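Putative acetyltransferase (Nocardia farcinica, PDB 3D9W) probably transfers an acetyl group from a donor such as acetyl-CoA to arylamine substrates. Local coordinates at residues L41-T46 / P143-E148; G159-R164 / E243-S248; P222-F227 / F267-P272. All coordinates share one frame; numbering follows the deposited sequence.

In the fold
The contacts lie in different parts of the arylamine N-acetyltransferase fold. Contact 1 sets helix 35-48 of the N-terminal bundle on the loop before an edge strand of the large antiparallel sheet. Contact 2 joins another strand of that sheet to a hairpin of the four-stranded sheet. Contact 3 covers strand 223-227, an edge strand of the smaller sheet. The centres lie about 14 Å (1 and 2), 20 Å (1 and 3) and 22 Å (2 and 3) apart. F227, on the strand of contact 3, touches the other two. F227 CE2 is 3.8 Å from L144 CB, and F227 CE1 is 3.4 Å from W161 CZ2. No segment holds the catalytic cysteine expected of this family.

Contact 1. Residues L41-T46 / P143-E148; sequences LVYRHT and PLRPYE
Y43, L144 and V42 carry this contact, where a helix of the N-terminal bundle of the arylamine N-acetyltransferase fold meets the loop leading to strand 147-148. The CG of Y43 stands anti to its backbone N (chi1 -179°). This lays the ring alongside the L144 side chain, both pointing the same way. Y43 CD2 is 4.0 Å from L144 CD1. The L144 carbonyl oxygen sits at the ring edge, near the ring plane.

R145 leaves its backbone away from the helix, but bends back at chi2 and chi3. Its guanidinium comes to Y43 with the two planes 25° apart. Y43 CD2 lies over one guanidinium face, 3.4 Å from R145 NH1. R145 NH2 also makes a weak hydrogen bond to R39 O on the same helix.

V42 is directed at the loop and touches it with both methyls. V42 CG1 is 3.5 Å from both P143 O and R145 N. V42 CG2 is 3.8 Å from P146 CD.

One turn on, T46 OG1 lies 3.3 Å from L144 CA. T46 OG1 gives V42 O a 2.6 Å hydrogen bond, and V42 O also accepts from T46 N on the opposite face of the carbonyl plane.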
loop_
_atom_site.group_PDB
_atom_site.type_symbol
_atom_site.label_atom_id
_atom_site.label_comp_id
_atom_site.label_asym_id
_atom_site.label_seq_id
_atom_site.Cartn_x
_atom_site.Cartn_y
_atom_site.Cartn_z
ATOM N N LEU A 41 11.344 0.267 9.004
ATOM C CA LEU A 41 10.944 -0.609 7.924
ATOM C C LEU A 41 9.793 0.049 7.178
ATOM O O LEU A 41 9.827 0.180 5.956
ATOM C CB LEU A 41 10.512 -1.964 8.481
ATOM C CG LEU A 41 11.616 -2.816 9.120
ATOM C CD1 LEU A 41 11.043 -4.144 9.626
ATOM C CD2 LEU A 41 12.700 -3.085 8.087
ATOM N N VAL A 42 8.784 0.484 7.926
ATOM C CA VAL A 42 7.618 1.132 7.340
ATOM C C VAL A 42 7.963 2.390 6.552
ATOM O O VAL A 42 7.451 2.622 5.454
ATOM C CB VAL A 42 6.608 1.502 8.423
ATOM C CG1 VAL A 42 5.410 2.197 7.805
ATOM C CG2 VAL A 42 6.185 0.253 9.157
ATOM N N TYR A 43 8.835 3.204 7.122
ATOM C CA TYR A 43 9.251 4.441 6.492
ATOM C C TYR A 43 10.011 4.206 5.179
ATOM O O TYR A 43 9.674 4.779 4.140
ATOM C CB TYR A 43 10.107 5.221 7.487
ATOM C CG TYR A 43 10.609 6.556 7.002
ATOM C CD1 TYR A 43 11.663 6.637 6.090
ATOM C CD2 TYR A 43 10.064 7.742 7.490
ATOM C CE1 TYR A 43 12.172 7.867 5.680
ATOM C CE2 TYR A 43 10.561 8.977 7.092
ATOM C CZ TYR A 43 11.621 9.033 6.187
ATOM O OH TYR A 43 12.144 10.249 5.812
ATOM N N ARG A 44 11.029 3.354 5.228
ATOM C CA ARG A 44 11.839 3.056 4.050
ATOM C C ARG A 44 11.005 2.525 2.894
ATOM O O ARG A 44 11.132 2.990 1.764
ATOM C CB ARG A 44 12.917 2.024 4.396
ATOM C CG ARG A 44 13.894 2.445 5.470
ATOM C CD ARG A 44 14.600 3.722 5.090
ATOM N NE ARG A 44 15.694 4.029 6.005
ATOM C CZ ARG A 44 16.414 5.144 5.955
ATOM N NH1 ARG A 44 16.149 6.057 5.029
ATOM N NH2 ARG A 44 17.389 5.347 6.832
ATOM N N HIS A 45 10.160 1.539 3.196
ATOM C CA HIS A 45 9.294 0.899 2.206
ATOM C C HIS A 45 8.286 1.865 1.604
ATOM O O HIS A 45 8.211 2.011 0.389
ATOM C CB HIS A 45 8.553 -0.286 2.846
ATOM C CG HIS A 45 7.802 -1.146 1.870
ATOM N ND1 HIS A 45 8.008 -2.504 1.765
ATOM C CD2 HIS A 45 6.826 -0.848 0.980
ATOM C CE1 HIS A 45 7.194 -3.006 0.854
ATOM N NE2 HIS A 45 6.466 -2.021 0.363
ATOM N N THR A 46 7.509 2.525 2.446
ATOM C CA THR A 46 6.510 3.448 1.936
ATOM C C THR A 46 7.097 4.573 1.114
ATOM O O THR A 46 6.428 5.098 0.233
ATOM C CB THR A 46 5.677 4.053 3.069
ATOM O OG1 THR A 46 6.550 4.622 4.055
ATOM C CG2 THR A 46 4.791 2.980 3.696
ATOM N N PRO A 143 0.566 5.578 5.844
ATOM C CA PRO A 143 1.501 6.289 6.718
ATOM C C PRO A 143 2.924 5.757 6.644
ATOM O O PRO A 143 3.128 4.556 6.520
ATOM C CB PRO A 143 0.894 6.076 8.093
ATOM C CG PRO A 143 -0.534 6.039 7.811
ATOM C CD PRO A 143 -0.603 5.135 6.615
ATOM N N LEU A 144 3.904 6.655 6.733
ATOM C CA LEU A 144 5.314 6.257 6.684
ATOM C C LEU A 144 5.881 5.780 8.027
ATOM O O LEU A 144 7.090 5.671 8.192
ATOM C CB LEU A 144 6.173 7.394 6.119
ATOM C CG LEU A 144 5.951 8.813 6.636
ATOM C CD1 LEU A 144 6.323 8.897 8.110
ATOM C CD2 LEU A 144 6.792 9.777 5.808
ATOM N N ARG A 145 4.984 5.501 8.973
ATOM C CA ARG A 145 5.326 4.990 10.308
ATOM C C ARG A 145 4.096 4.217 10.725
ATOM O O ARG A 145 2.983 4.589 10.367
ATOM C CB ARG A 145 5.557 6.113 11.329
ATOM C CG ARG A 145 6.591 7.152 10.914
ATOM C CD ARG A 145 7.658 7.327 11.965
ATOM N NE ARG A 145 8.816 6.467 11.735
ATOM C CZ ARG A 145 9.965 6.879 11.203
ATOM N NH1 ARG A 145 10.112 8.144 10.836
ATOM N NH2 ARG A 145 10.980 6.028 11.065
ATOM N N PRO A 146 4.273 3.128 11.477
ATOM C CA PRO A 146 3.097 2.367 11.892
ATOM C C PRO A 146 2.288 3.145 12.924
ATOM O O PRO A 146 2.830 3.963 13.664
ATOM C CB PRO A 146 3.705 1.102 12.473
ATOM C CG PRO A 146 4.967 1.616 13.101
ATOM C CD PRO A 146 5.503 2.556 12.049
ATOM N N TYR A 147 0.984 2.915 12.953
ATOM C CA TYR A 147 0.148 3.578 13.933
ATOM C C TYR A 147 -0.384 2.534 14.904
ATOM O O TYR A 147 -0.816 1.457 14.501
ATOM C CB TYR A 147 -0.998 4.344 13.265
ATOM C CG TYR A 147 -1.910 3.542 12.371
ATOM C CD1 TYR A 147 -1.611 3.352 11.026
ATOM C CD2 TYR A 147 -3.119 3.044 12.855
ATOM C CE1 TYR A 147 -2.498 2.697 10.183
ATOM C CE2 TYR A 147 -4.010 2.388 12.025
ATOM C CZ TYR A 147 -3.698 2.219 10.689
ATOM O OH TYR A 147 -4.600 1.584 9.868
ATOM N N GLU A 148 -0.316 2.856 16.190
ATOM C CA GLU A 148 -0.762 1.951 17.238
ATOM C C GLU A 148 -2.236 1.589 17.101
ATOM O O GLU A 148 -3.065 2.436 16.754
ATOM C CB GLU A 148 -0.487 2.584 18.603
ATOM C CG GLU A 148 -1.070 1.826 19.778
ATOM C CD GLU A 148 -0.378 2.162 21.086
ATOM O OE1 GLU A 148 -0.204 3.369 21.380
ATOM O OE2 GLU A 148 -0.014 1.216 21.823
#

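Contact 2. Residues G159-R164 / E243-S248; sequences GDWRFR and ERPDGS
W161 reaches P245 through two torsions. Chi1 of -52° puts CG opposite the carbonyl carbon and beside the backbone N. Chi2 of 79° then turns the indole so that one face meets the proline ring.

P245 loses the most surface here. P245 CG stands over the six-membered ring of W161, 3.8 Å from the centroid, in a CH-pi contact. The position is offset toward the rim, and P245 CG is 3.6 Å from W161 CZ2. E243 O approaches the same indole at its edge, near the ring plane, 4.0 Å from W161 CH2. Beside this, P245 CB meets D160 CB at 3.6 Å. R162 adds only a looser touch of its CD on P245 O.

The polar ends look elsewhere. W161 NE1 is bonded to S229 O. The R162 guanidinium pairs with E155 and lies against F182 in a cation-pi contact. E243 OE2 forms a salt bridge with R141.

The loop holds its own shape. D246 OD1 accepts from S248 N at 2.9 Å, from above the carboxylate plane, which makes an Asx turn. D246 OD1 also accepts from S248 OG at 2.6 Å, through its syn lone pair. P245 and D246 are the central residues of a type I turn closed by G247 N to R244 O at 2.9 Å. G247 follows with positive phi, and R244 N bonds S248 O. This is the pattern of a beta hairpin with a type I turn and a G1 bulge, here linking strands 239-243 and 249-253.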
loop_
_atom_site.group_PDB
_atom_site.type_symbol
_atom_site.label_atom_id
_atom_site.label_comp_id
_atom_site.label_asym_id
_atom_site.label_seq_id
_atom_site.Cartn_x
_atom_site.Cartn_y
_atom_site.Cartn_z
ATOM N N GLY A 159 4.941 11.316 10.934
ATOM C CA GLY A 159 5.754 12.116 10.053
ATOM C C GLY A 159 5.050 13.463 10.129
ATOM O O GLY A 159 4.702 13.913 11.227
ATOM N N ASP A 160 4.804 14.102 8.987
ATOM C CA ASP A 160 4.115 15.392 8.981
ATOM C C ASP A 160 2.693 15.278 8.474
ATOM O O ASP A 160 2.042 16.294 8.199
ATOM C CB ASP A 160 4.845 16.404 8.115
ATOM C CG ASP A 160 6.113 16.881 8.744
ATOM O OD1 ASP A 160 6.106 17.140 9.963
ATOM O OD2 ASP A 160 7.114 17.001 8.015
ATOM N N TRP A 161 2.216 14.044 8.354
ATOM C CA TRP A 161 0.866 13.800 7.878
ATOM C C TRP A 161 -0.033 13.612 9.090
ATOM O O TRP A 161 0.335 12.916 10.025
ATOM C CB TRP A 161 0.869 12.573 6.972
ATOM C CG TRP A 161 1.914 12.687 5.891
ATOM C CD1 TRP A 161 3.261 12.472 6.022
ATOM C CD2 TRP A 161 1.710 13.152 4.551
ATOM N NE1 TRP A 161 3.904 12.783 4.846
ATOM C CE2 TRP A 161 2.976 13.204 3.928
ATOM C CE3 TRP A 161 0.582 13.533 3.818
ATOM C CZ2 TRP A 161 3.145 13.626 2.605
ATOM C CZ3 TRP A 161 0.751 13.952 2.506
ATOM C CH2 TRP A 161 2.024 13.994 1.913
ATOM N N ARG A 162 -1.201 14.248 9.066
ATOM C CA ARG A 162 -2.143 14.200 10.178
ATOM C C ARG A 162 -3.215 13.119 10.039
ATOM O O ARG A 162 -3.809 12.957 8.972
ATOM C CB ARG A 162 -2.797 15.570 10.327
ATOM C CG ARG A 162 -1.792 16.714 10.401
ATOM C CD ARG A 162 -2.323 17.991 9.743
ATOM N NE ARG A 162 -3.558 18.470 10.364
ATOM C CZ ARG A 162 -4.316 19.448 9.869
ATOM N NH1 ARG A 162 -3.958 20.048 8.741
ATOM N NH2 ARG A 162 -5.427 19.832 10.499
ATOM N N PHE A 163 -3.462 12.400 11.137
ATOM C CA PHE A 163 -4.442 11.317 11.182
ATOM C C PHE A 163 -5.283 11.309 12.460
ATOM O O PHE A 163 -5.089 12.123 13.371
ATOM C CB PHE A 163 -3.748 9.953 11.089
ATOM C CG PHE A 163 -2.943 9.756 9.843
ATOM C CD1 PHE A 163 -3.543 9.321 8.673
ATOM C CD2 PHE A 163 -1.575 10.005 9.843
ATOM C CE1 PHE A 163 -2.787 9.132 7.513
ATOM C CE2 PHE A 163 -0.813 9.821 8.693
ATOM C CZ PHE A 163 -1.420 9.384 7.525
ATOM N N ARG A 164 -6.204 10.345 12.501
ATOM C CA ARG A 164 -7.128 10.106 13.609
ATOM C C ARG A 164 -7.576 8.655 13.514
ATOM O O ARG A 164 -8.124 8.241 12.497
ATOM C CB ARG A 164 -8.381 10.984 13.501
ATOM C CG ARG A 164 -8.220 12.430 13.896
ATOM C CD ARG A 164 -9.500 13.208 13.572
ATOM N NE ARG A 164 -9.330 14.645 13.795
ATOM C CZ ARG A 164 -10.198 15.584 13.419
ATOM N NH1 ARG A 164 -11.321 15.240 12.788
ATOM N NH2 ARG A 164 -9.941 16.871 13.679
ATOM N N GLU A 243 0.617 16.290 -3.650
ATOM C CA GLU A 243 0.040 16.775 -2.406
ATOM C C GLU A 243 1.119 16.912 -1.343
ATOM O O GLU A 243 2.119 16.202 -1.384
ATOM C CB GLU A 243 -1.005 15.776 -1.929
ATOM C CG GLU A 243 -1.998 16.318 -0.944
ATOM C CD GLU A 243 -2.888 15.228 -0.380
ATOM O OE1 GLU A 243 -3.170 14.250 -1.120
ATOM O OE2 GLU A 243 -3.306 15.358 0.796
ATOM N N ARG A 244 0.908 17.819 -0.391
ATOM C CA ARG A 244 1.859 18.040 0.702
ATOM C C ARG A 244 1.171 17.879 2.054
ATOM O O ARG A 244 -0.050 17.976 2.146
ATOM C CB ARG A 244 2.501 19.417 0.555
ATOM C CG ARG A 244 3.311 19.514 -0.730
ATOM C CD ARG A 244 4.003 20.852 -0.902
ATOM N NE ARG A 244 3.099 21.913 -1.346
ATOM C CZ ARG A 244 2.452 21.920 -2.515
ATOM N NH1 ARG A 244 2.602 20.911 -3.372
ATOM N NH2 ARG A 244 1.664 22.946 -2.834
ATOM N N PRO A 245 1.944 17.632 3.124
ATOM C CA PRO A 245 1.392 17.443 4.476
ATOM C C PRO A 245 0.472 18.539 5.037
ATOM O O PRO A 245 -0.320 18.275 5.930
ATOM C CB PRO A 245 2.643 17.241 5.333
ATOM C CG PRO A 245 3.642 16.676 4.365
ATOM C CD PRO A 245 3.414 17.544 3.156
ATOM N N ASP A 246 0.571 19.759 4.523
ATOM C CA ASP A 246 -0.281 20.846 5.002
ATOM C C ASP A 246 -1.602 20.853 4.226
ATOM O O ASP A 246 -2.387 21.798 4.300
ATOM C CB ASP A 246 0.427 22.193 4.828
ATOM C CG ASP A 246 0.504 22.625 3.380
ATOM O OD1 ASP A 246 0.378 21.757 2.491
ATOM O OD2 ASP A 246 0.696 23.833 3.124
ATOM N N GLY A 247 -1.825 19.796 3.461
ATOM C CA GLY A 247 -3.051 19.699 2.699
ATOM C C GLY A 247 -3.013 20.346 1.330
ATOM O O GLY A 247 -3.718 19.898 0.430
ATOM N N SER A 248 -2.201 21.385 1.159
ATOM C CA SER A 248 -2.128 22.065 -0.132
ATOM C C SER A 248 -1.719 21.106 -1.244
ATOM O O SER A 248 -1.263 19.986 -0.979
ATOM C CB SER A 248 -1.157 23.252 -0.071
ATOM O OG SER A 248 0.178 22.833 0.152
#

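Contact 3. Residues P222-F227 / F267-P272; sequences PFLQRF and FDIELP
R226 and D268 meet in a salt bridge between strand 223-227 and the loop before helix 273-280. R226 grips side-on, with both NE and NH2 bonded to D268 OD2. R226 NE to D268 OD2 is 2.9 Å and fairly straight (155°), using the anti lone pair of OD2. R226 NH2 to D268 OD2 is longer, 3.2 Å, and more bent. OD2 lies close to the guanidinium plane, whereas the carboxylate plane is turned 68° from it. The remaining groups also have partners: R226 NH1 gives to T47 O, and D268 OD1 pairs with R77. This buried arginine thus divides its N-H groups between a carboxylate and a backbone carbonyl; D268 probably balances its charge.

Q225 points the other way. Its OE1 is bonded to H232 NE2, and its NE2 to F139 O.

Apolar groups lie beside the salt bridge. L224 CB sits over one face of the F267 ring in a CH-pi contact, 4.0 Å from the centroid. R226 CB is 3.7 Å from F267 CD1. L224 CD2 meets I269 CD1 at 4.1 Å.

Helix 259-265 packs on L224, F267 and I269. The contact covers an edge strand, consistent with the C-terminal alpha/beta lid of the arylamine N-acetyltransferase fold.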
loop_
_atom_site.group_PDB
_atom_site.type_symbol
_atom_site.label_atom_id
_atom_site.label_comp_id
_atom_site.label_asym_id
_atom_site.label_seq_id
_atom_site.Cartn_x
_atom_site.Cartn_y
_atom_site.Cartn_z
ATOM N N PRO A 222 -4.692 3.720 -15.706
ATOM C CA PRO A 222 -3.494 3.808 -14.884
ATOM C C PRO A 222 -3.779 4.539 -13.585
ATOM O O PRO A 222 -4.524 5.519 -13.564
ATOM C CB PRO A 222 -2.544 4.590 -15.771
ATOM C CG PRO A 222 -2.876 4.084 -17.091
ATOM C CD PRO A 222 -4.387 4.128 -17.083
ATOM N N PHE A 223 -3.198 4.039 -12.501
ATOM C CA PHE A 223 -3.341 4.667 -11.197
ATOM C C PHE A 223 -2.011 4.482 -10.467
ATOM O O PHE A 223 -1.708 3.401 -9.959
ATOM C CB PHE A 223 -4.478 4.036 -10.402
ATOM C CG PHE A 223 -4.801 4.779 -9.148
ATOM C CD1 PHE A 223 -5.399 6.031 -9.204
ATOM C CD2 PHE A 223 -4.444 4.263 -7.911
ATOM C CE1 PHE A 223 -5.630 6.759 -8.049
ATOM C CE2 PHE A 223 -4.670 4.981 -6.753
ATOM C CZ PHE A 223 -5.262 6.231 -6.820
ATOM N N LEU A 224 -1.212 5.542 -10.429
ATOM C CA LEU A 224 0.099 5.483 -9.801
ATOM C C LEU A 224 0.283 6.467 -8.649
ATOM O O LEU A 224 -0.184 7.609 -8.689
ATOM C CB LEU A 224 1.179 5.761 -10.847
ATOM C CG LEU A 224 1.007 5.121 -12.224
ATOM C CD1 LEU A 224 2.117 5.577 -13.153
ATOM C CD2 LEU A 224 1.005 3.613 -12.078
ATOM N N GLN A 225 0.969 6.014 -7.614
ATOM C CA GLN A 225 1.256 6.876 -6.495
ATOM C C GLN A 225 2.726 6.683 -6.180
ATOM O O GLN A 225 3.291 5.622 -6.438
ATOM C CB GLN A 225 0.428 6.500 -5.274
ATOM C CG GLN A 225 -1.053 6.546 -5.474
ATOM C CD GLN A 225 -1.788 6.206 -4.206
ATOM O OE1 GLN A 225 -1.837 7.004 -3.268
ATOM N NE2 GLN A 225 -2.353 5.006 -4.158
ATOM N N ARG A 226 3.352 7.730 -5.664
ATOM C CA ARG A 226 4.747 7.675 -5.266
ATOM C C ARG A 226 4.705 8.458 -3.974
ATOM O O ARG A 226 4.173 9.569 -3.934
ATOM C CB ARG A 226 5.648 8.366 -6.289
ATOM C CG ARG A 226 7.124 8.222 -5.979
ATOM C CD ARG A 226 7.533 6.768 -5.998
ATOM N NE ARG A 226 8.976 6.622 -5.854
ATOM C CZ ARG A 226 9.618 6.540 -4.694
ATOM N NH1 ARG A 226 8.947 6.577 -3.553
ATOM N NH2 ARG A 226 10.936 6.444 -4.676
ATOM N N PHE A 227 5.234 7.884 -2.904
ATOM C CA PHE A 227 5.170 8.578 -1.631
ATOM C C PHE A 227 6.510 8.994 -1.041
ATOM O O PHE A 227 7.432 8.187 -0.909
ATOM C CB PHE A 227 4.400 7.726 -0.625
ATOM C CG PHE A 227 4.086 8.438 0.642
ATOM C CD1 PHE A 227 3.337 9.605 0.620
ATOM C CD2 PHE A 227 4.559 7.961 1.862
ATOM C CE1 PHE A 227 3.067 10.293 1.791
ATOM C CE2 PHE A 227 4.294 8.642 3.042
ATOM C CZ PHE A 227 3.546 9.813 3.005
ATOM N N PHE A 267 7.572 8.447 -10.911
ATOM C CA PHE A 267 7.086 7.225 -10.308
ATOM C C PHE A 267 8.080 6.087 -10.313
ATOM O O PHE A 267 7.768 4.977 -9.887
ATOM C CB PHE A 267 5.783 6.837 -11.006
ATOM C CG PHE A 267 4.679 7.832 -10.788
ATOM C CD1 PHE A 267 4.024 7.904 -9.557
ATOM C CD2 PHE A 267 4.335 8.735 -11.779
ATOM C CE1 PHE A 267 3.042 8.863 -9.315
ATOM C CE2 PHE A 267 3.352 9.705 -11.551
ATOM C CZ PHE A 267 2.706 9.766 -10.316
ATOM N N ASP A 268 9.280 6.376 -10.799
ATOM C CA ASP A 268 10.357 5.405 -10.848
ATOM C C ASP A 268 9.901 4.058 -11.351
ATOM O O ASP A 268 10.248 3.016 -10.803
ATOM C CB ASP A 268 10.977 5.287 -9.470
ATOM C CG ASP A 268 11.464 6.609 -8.967
ATOM O OD1 ASP A 268 12.245 7.249 -9.707
ATOM O OD2 ASP A 268 11.061 7.015 -7.855
ATOM N N ILE A 269 9.107 4.116 -12.409
ATOM C CA ILE A 269 8.573 2.944 -13.057
ATOM C C ILE A 269 9.146 2.932 -14.469
ATOM O O ILE A 269 9.112 3.946 -15.159
ATOM C CB ILE A 269 7.037 3.013 -13.089
ATOM C CG1 ILE A 269 6.508 2.852 -11.666
ATOM C CG2 ILE A 269 6.466 1.965 -14.043
ATOM C CD1 ILE A 269 5.014 2.939 -11.547
ATOM N N GLU A 270 9.687 1.783 -14.873
ATOM C CA GLU A 270 10.287 1.594 -16.198
ATOM C C GLU A 270 9.567 0.449 -16.918
ATOM O O GLU A 270 9.458 -0.658 -16.390
ATOM C CB GLU A 270 11.775 1.253 -16.048
ATOM C CG GLU A 270 12.660 1.752 -17.174
ATOM C CD GLU A 270 13.922 2.430 -16.654
ATOM O OE1 GLU A 270 13.828 3.213 -15.672
ATOM O OE2 GLU A 270 15.003 2.190 -17.237
ATOM N N LEU A 271 9.089 0.718 -18.127
ATOM C CA LEU A 271 8.367 -0.277 -18.900
ATOM C C LEU A 271 8.952 -0.451 -20.284
ATOM O O LEU A 271 9.571 0.458 -20.827
ATOM C CB LEU A 271 6.923 0.151 -19.082
ATOM C CG LEU A 271 6.107 0.597 -17.890
ATOM C CD1 LEU A 271 4.682 0.944 -18.341
ATOM C CD2 LEU A 271 6.098 -0.513 -16.853
ATOM N N PRO A 272 8.755 -1.627 -20.886
ATOM C CA PRO A 272 9.297 -1.818 -22.233
ATOM C C PRO A 272 8.478 -0.912 -23.155
ATOM O O PRO A 272 7.405 -0.427 -22.778
ATOM C CB PRO A 272 9.032 -3.294 -22.512
ATOM C CG PRO A 272 9.028 -3.921 -21.138
ATOM C CD PRO A 272 8.266 -2.896 -20.321
#